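Local coordinates for N-terminal acetyltransferase-like protein (Chaetomium thermophilum, PDB 5NNP) that probably serves as the TPR-built auxiliary subunit of an N-terminal acetyltransferase A complex, and so would assist acetyl transfer to protein N-termini, at residues I79-Y84 with Y101-K106; G261-L266 with K277-E282. All blocks are in the same frame, centred on the assembly; numbering follows the deposited sequence.

Overall arrangement
Both contacts join consecutive helices of an all-helical chain, and along the sequence interaction 1 is complete before interaction 2 begins. Their centres lie 63 Å apart on opposite sides of the chain's centre, and their nearest atoms are about 47 Å from one another, so they do not touch. Interaction 1 pairs helices 78-90 and 94-107 inside a predicted TPR; interaction 2 pairs helices 256-265 and 273-286 in the NatA auxiliary-subunit region. The axes of the short segments approach to 8.0 Å in the first, with an alanine between two aromatic pairs, and 10.9 Å in the second, with valine, leucine, isoleucine and one tyrosine. The structure also contains carboxymethyl coenzyme A.

Interaction 1: I79-Y84 with Y101-K106; sequences ICWHVY and YKFALK
Phe103 turns the edge of its ring onto the indole of Trp81 in a T-shaped stack. Its CD2 stands over one face of the indole, offset toward the rim and 3.5 Å from Trp81 NE1, and the Phe103 plane is turned 75° against the five-membered ring. The two side chains reach the meeting point by different rotamers: Trp81 CG lies beside its backbone N and anti to the carbonyl carbon, whereas Phe103 CG is anti to the backbone N (chi1 -162°). Trp81 NE1 is hydrogen-bonded to the carbonyl O of Met75, which helps fix the rotation of the indole, and Leu71 of helix 60-73 packs against the same side chain. Between the helices sits Ala104, whose CB lies 3.9 Å from Trp81 CB and 3.8 Å from the backbone N of His82. These are the paired antiparallel helices of a predicted TPR, the axes of the two segments 8.0 Å apart at closest and 158° between their N-to-C directions, and the small methyl permits this close approach. An alanine in place of Trp81 would remove the indole and would probably leave the Phe103 edge without its aromatic face and the Met75 carbonyl without its N-H donor. On the far side of Ala104, His82 directs its ring edge toward the face of Tyr101 in an offset edge-to-face pair, with His82 CD2 3.8 Å from Tyr101 CE2. A water in the plane of both rings joins their polar ends, 3.0 Å from His82 NE2 and 2.7 Å from Tyr101 OH.

Interaction 2: G261-L266 with K277-E282; sequences GLISAL and KAVYDE
Aliphatic contacts centre on Val279, whose two methyls divide the work between two leucines. CG1, anti to the backbone N (chi1 -179°), meets Leu262 CD2 at 3.4 Å, while CG2 lies 4.0 Å from Leu266 CD1. Both leucines run past the valine in the opposite direction.

The aliphatic-aromatic contact is made by the far end of Ile263. Its CD1 comes obliquely to the Tyr280 ring, 3.4 Å from Tyr280 CE1 and 3.5 Å from Tyr280 OH, the two side chains crossing at about a right angle. Tyr280 CG lies beside its backbone N (chi1 -72°), which lets the end of the ring come near helix 256-265; there it also stacks on Tyr259, while Leu296 and Pro297 pack against the same side chain.

These contacts join successive helices 256-265 and 273-286 of the NatA auxiliary-subunit region, an alpha-helical array of the TPR clan. The axes of the two short segments make an angle of 135° and come no closer than 10.9 Å, a separation spanned by the branched side chains together with Tyr280. Helix 238-251 adds Arg246 and Leu249 against Leu262.

Charge pairing stays within one segment: Lys277 NZ forms a salt bridge, weak as a hydrogen bond, with Asp281 OD1 at 3.3 Å. With no hydrogen bond across the segments, their association probably rests on burial of apolar side chains.

Interaction 1: I79-Y84 with Y101-K106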
# COMPACT_ATOMS: atom_id res chain seq x y z
N ILE A 79 8.50 35.09 -16.43
CA ILE A 79 7.40 35.22 -15.49
C ILE A 79 6.10 34.68 -16.07
O ILE A 79 5.41 33.89 -15.42
CB ILE A 79 7.22 36.68 -15.06
CG1 ILE A 79 8.40 37.12 -14.20
CG2 ILE A 79 5.91 36.87 -14.32
CD1 ILE A 79 8.54 38.64 -14.05
N CYS A 80 5.78 35.09 -17.30
CA CYS A 80 4.56 34.60 -17.93
C CYS A 80 4.53 33.06 -18.01
O CYS A 80 3.52 32.42 -17.72
CB CYS A 80 4.39 35.22 -19.31
SG CYS A 80 4.33 37.05 -19.32
N TRP A 81 5.66 32.46 -18.38
CA TRP A 81 5.72 31.01 -18.50
C TRP A 81 5.67 30.33 -17.12
O TRP A 81 4.98 29.33 -16.93
CB TRP A 81 6.96 30.59 -19.29
CG TRP A 81 6.79 30.90 -20.76
CD1 TRP A 81 7.35 31.94 -21.46
CD2 TRP A 81 5.98 30.18 -21.70
NE1 TRP A 81 6.94 31.91 -22.77
CE2 TRP A 81 6.11 30.84 -22.95
CE3 TRP A 81 5.16 29.05 -21.62
CZ2 TRP A 81 5.45 30.40 -24.11
CZ3 TRP A 81 4.50 28.61 -22.78
CH2 TRP A 81 4.65 29.30 -24.00
N HIS A 82 6.40 30.90 -16.16
CA HIS A 82 6.37 30.43 -14.77
C HIS A 82 4.93 30.40 -14.21
O HIS A 82 4.50 29.39 -13.66
CB HIS A 82 7.27 31.31 -13.91
CG HIS A 82 7.57 30.74 -12.56
ND1 HIS A 82 8.20 31.47 -11.57
CD2 HIS A 82 7.35 29.51 -12.03
CE1 HIS A 82 8.34 30.72 -10.49
NE2 HIS A 82 7.83 29.53 -10.74
N VAL A 83 4.20 31.50 -14.38
CA VAL A 83 2.81 31.60 -13.95
C VAL A 83 1.94 30.50 -14.58
O VAL A 83 1.20 29.79 -13.89
CB VAL A 83 2.20 32.98 -14.32
CG1 VAL A 83 0.70 32.97 -14.14
CG2 VAL A 83 2.82 34.07 -13.48
N TYR A 84 2.05 30.39 -15.90
CA TYR A 84 1.33 29.38 -16.67
C TYR A 84 1.54 27.98 -16.05
O TYR A 84 0.60 27.21 -15.89
CB TYR A 84 1.80 29.42 -18.12
CG TYR A 84 0.85 28.86 -19.16
CD1 TYR A 84 -0.49 29.23 -19.18
CD2 TYR A 84 1.31 28.01 -20.17
CE1 TYR A 84 -1.37 28.73 -20.15
CE2 TYR A 84 0.44 27.50 -21.14
CZ TYR A 84 -0.89 27.87 -21.12
OH TYR A 84 -1.74 27.38 -22.08
N TYR A 101 7.37 25.19 -17.12
CA TYR A 101 8.53 25.37 -16.25
C TYR A 101 9.83 25.27 -17.05
O TYR A 101 10.76 26.07 -16.87
CB TYR A 101 8.53 24.33 -15.14
CG TYR A 101 7.77 24.75 -13.91
CD1 TYR A 101 6.40 24.55 -13.80
CD2 TYR A 101 8.43 25.33 -12.83
CE1 TYR A 101 5.71 24.93 -12.66
CE2 TYR A 101 7.76 25.71 -11.69
CZ TYR A 101 6.40 25.52 -11.60
OH TYR A 101 5.76 25.90 -10.44
N LYS A 102 9.90 24.28 -17.94
CA LYS A 102 11.09 24.01 -18.74
C LYS A 102 11.51 25.21 -19.60
O LYS A 102 12.70 25.52 -19.75
CB LYS A 102 10.85 22.80 -19.63
CG LYS A 102 12.10 22.11 -20.08
CD LYS A 102 11.88 20.60 -20.17
CE LYS A 102 10.85 20.26 -21.22
NZ LYS A 102 10.85 18.80 -21.44
N PHE A 103 10.52 25.89 -20.18
CA PHE A 103 10.78 27.03 -21.04
C PHE A 103 11.13 28.27 -20.20
O PHE A 103 12.06 29.03 -20.54
CB PHE A 103 9.58 27.30 -21.94
CG PHE A 103 9.90 28.16 -23.14
CD1 PHE A 103 10.77 27.70 -24.12
CD2 PHE A 103 9.33 29.41 -23.28
CE1 PHE A 103 11.08 28.48 -25.24
CE2 PHE A 103 9.62 30.20 -24.38
CZ PHE A 103 10.50 29.73 -25.37
N ALA A 104 10.41 28.45 -19.11
CA ALA A 104 10.75 29.50 -18.15
C ALA A 104 12.23 29.37 -17.74
O ALA A 104 12.98 30.36 -17.75
CB ALA A 104 9.84 29.44 -16.94
N LEU A 105 12.66 28.16 -17.40
CA LEU A 105 14.06 27.96 -17.04
C LEU A 105 15.04 28.22 -18.20
O LEU A 105 16.17 28.64 -17.96
CB LEU A 105 14.26 26.54 -16.49
CG LEU A 105 15.59 26.25 -15.79
CD1 LEU A 105 15.72 27.09 -14.53
CD2 LEU A 105 15.77 24.78 -15.44
N LYS A 106 14.63 27.99 -19.45
CA LYS A 106 15.51 28.31 -20.58
C LYS A 106 15.60 29.83 -20.76
O LYS A 106 16.57 30.34 -21.32
CB LYS A 106 15.03 27.66 -21.89
CG LYS A 106 15.16 26.17 -21.90
CD LYS A 106 14.82 25.55 -23.24
CE LYS A 106 14.77 24.03 -23.13
NZ LYS A 106 14.42 23.36 -24.43
O HOH W 1 7.09 27.47 -8.76

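Interaction 2: G261-L266 with K277-E282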
# COMPACT_ATOMS: atom_id res chain seq x y z
N GLY A 261 16.05 -20.42 5.08
CA GLY A 261 17.46 -20.15 4.84
C GLY A 261 18.41 -21.03 5.63
O GLY A 261 19.32 -21.62 5.05
N LEU A 262 18.21 -21.13 6.94
CA LEU A 262 19.06 -21.97 7.78
C LEU A 262 19.03 -23.40 7.29
O LEU A 262 20.07 -24.02 7.03
CB LEU A 262 18.61 -21.93 9.25
CG LEU A 262 19.42 -22.81 10.20
CD1 LEU A 262 20.91 -22.42 10.16
CD2 LEU A 262 18.88 -22.76 11.63
N ILE A 263 17.81 -23.92 7.16
CA ILE A 263 17.61 -25.31 6.81
C ILE A 263 18.22 -25.66 5.44
O ILE A 263 18.81 -26.73 5.27
CB ILE A 263 16.11 -25.63 6.84
CG1 ILE A 263 15.67 -25.76 8.30
CG2 ILE A 263 15.82 -26.90 6.06
CD1 ILE A 263 14.18 -25.67 8.50
N SER A 264 18.10 -24.75 4.48
CA SER A 264 18.78 -24.94 3.21
C SER A 264 20.30 -24.95 3.40
O SER A 264 21.00 -25.79 2.83
CB SER A 264 18.39 -23.84 2.23
OG SER A 264 18.97 -24.09 0.97
N ALA A 265 20.81 -24.04 4.21
CA ALA A 265 22.25 -23.89 4.40
C ALA A 265 22.88 -25.11 5.07
O ALA A 265 24.07 -25.38 4.91
CB ALA A 265 22.55 -22.63 5.21
N LEU A 266 22.07 -25.83 5.84
CA LEU A 266 22.54 -27.02 6.54
C LEU A 266 22.50 -28.23 5.63
O LEU A 266 22.98 -29.31 5.99
CB LEU A 266 21.68 -27.29 7.77
CG LEU A 266 21.81 -26.29 8.93
CD1 LEU A 266 20.87 -26.68 10.06
CD2 LEU A 266 23.24 -26.24 9.41
N LYS A 277 12.84 -30.86 12.39
CA LYS A 277 12.21 -30.48 13.64
C LYS A 277 13.26 -30.12 14.68
O LYS A 277 13.01 -29.28 15.55
CB LYS A 277 11.31 -31.59 14.17
CG LYS A 277 10.51 -31.13 15.40
CD LYS A 277 9.44 -32.11 15.79
CE LYS A 277 8.75 -31.66 17.06
NZ LYS A 277 8.06 -30.36 16.87
N ALA A 278 14.42 -30.76 14.58
CA ALA A 278 15.52 -30.52 15.50
C ALA A 278 15.93 -29.04 15.47
O ALA A 278 16.12 -28.40 16.51
CB ALA A 278 16.70 -31.41 15.16
N VAL A 279 16.07 -28.50 14.27
CA VAL A 279 16.34 -27.09 14.12
C VAL A 279 15.26 -26.27 14.83
O VAL A 279 15.56 -25.37 15.62
CB VAL A 279 16.40 -26.67 12.64
CG1 VAL A 279 16.71 -25.19 12.52
CG2 VAL A 279 17.42 -27.50 11.90
N TYR A 280 14.00 -26.58 14.56
CA TYR A 280 12.89 -25.83 15.15
C TYR A 280 12.80 -26.01 16.66
O TYR A 280 12.57 -25.05 17.39
CB TYR A 280 11.56 -26.24 14.52
CG TYR A 280 11.41 -25.73 13.11
CD1 TYR A 280 11.81 -26.50 12.02
CD2 TYR A 280 10.91 -24.46 12.87
CE1 TYR A 280 11.68 -26.03 10.73
CE2 TYR A 280 10.77 -23.98 11.58
CZ TYR A 280 11.16 -24.77 10.52
OH TYR A 280 11.03 -24.29 9.23
N ASP A 281 12.99 -27.23 17.14
CA ASP A 281 12.93 -27.49 18.57
C ASP A 281 14.01 -26.68 19.27
O ASP A 281 13.81 -26.16 20.37
CB ASP A 281 13.09 -28.98 18.88
CG ASP A 281 11.88 -29.79 18.44
OD1 ASP A 281 10.79 -29.20 18.31
OD2 ASP A 281 12.01 -31.01 18.23
N GLU A 282 15.16 -26.56 18.62
CA GLU A 282 16.26 -25.82 19.20
C GLU A 282 15.88 -24.38 19.51
O GLU A 282 16.18 -23.89 20.59
CB GLU A 282 17.46 -25.87 18.27
CG GLU A 282 18.65 -25.15 18.83
CD GLU A 282 19.83 -25.21 17.90
OE1 GLU A 282 20.11 -26.32 17.40
OE2 GLU A 282 20.46 -24.16 17.68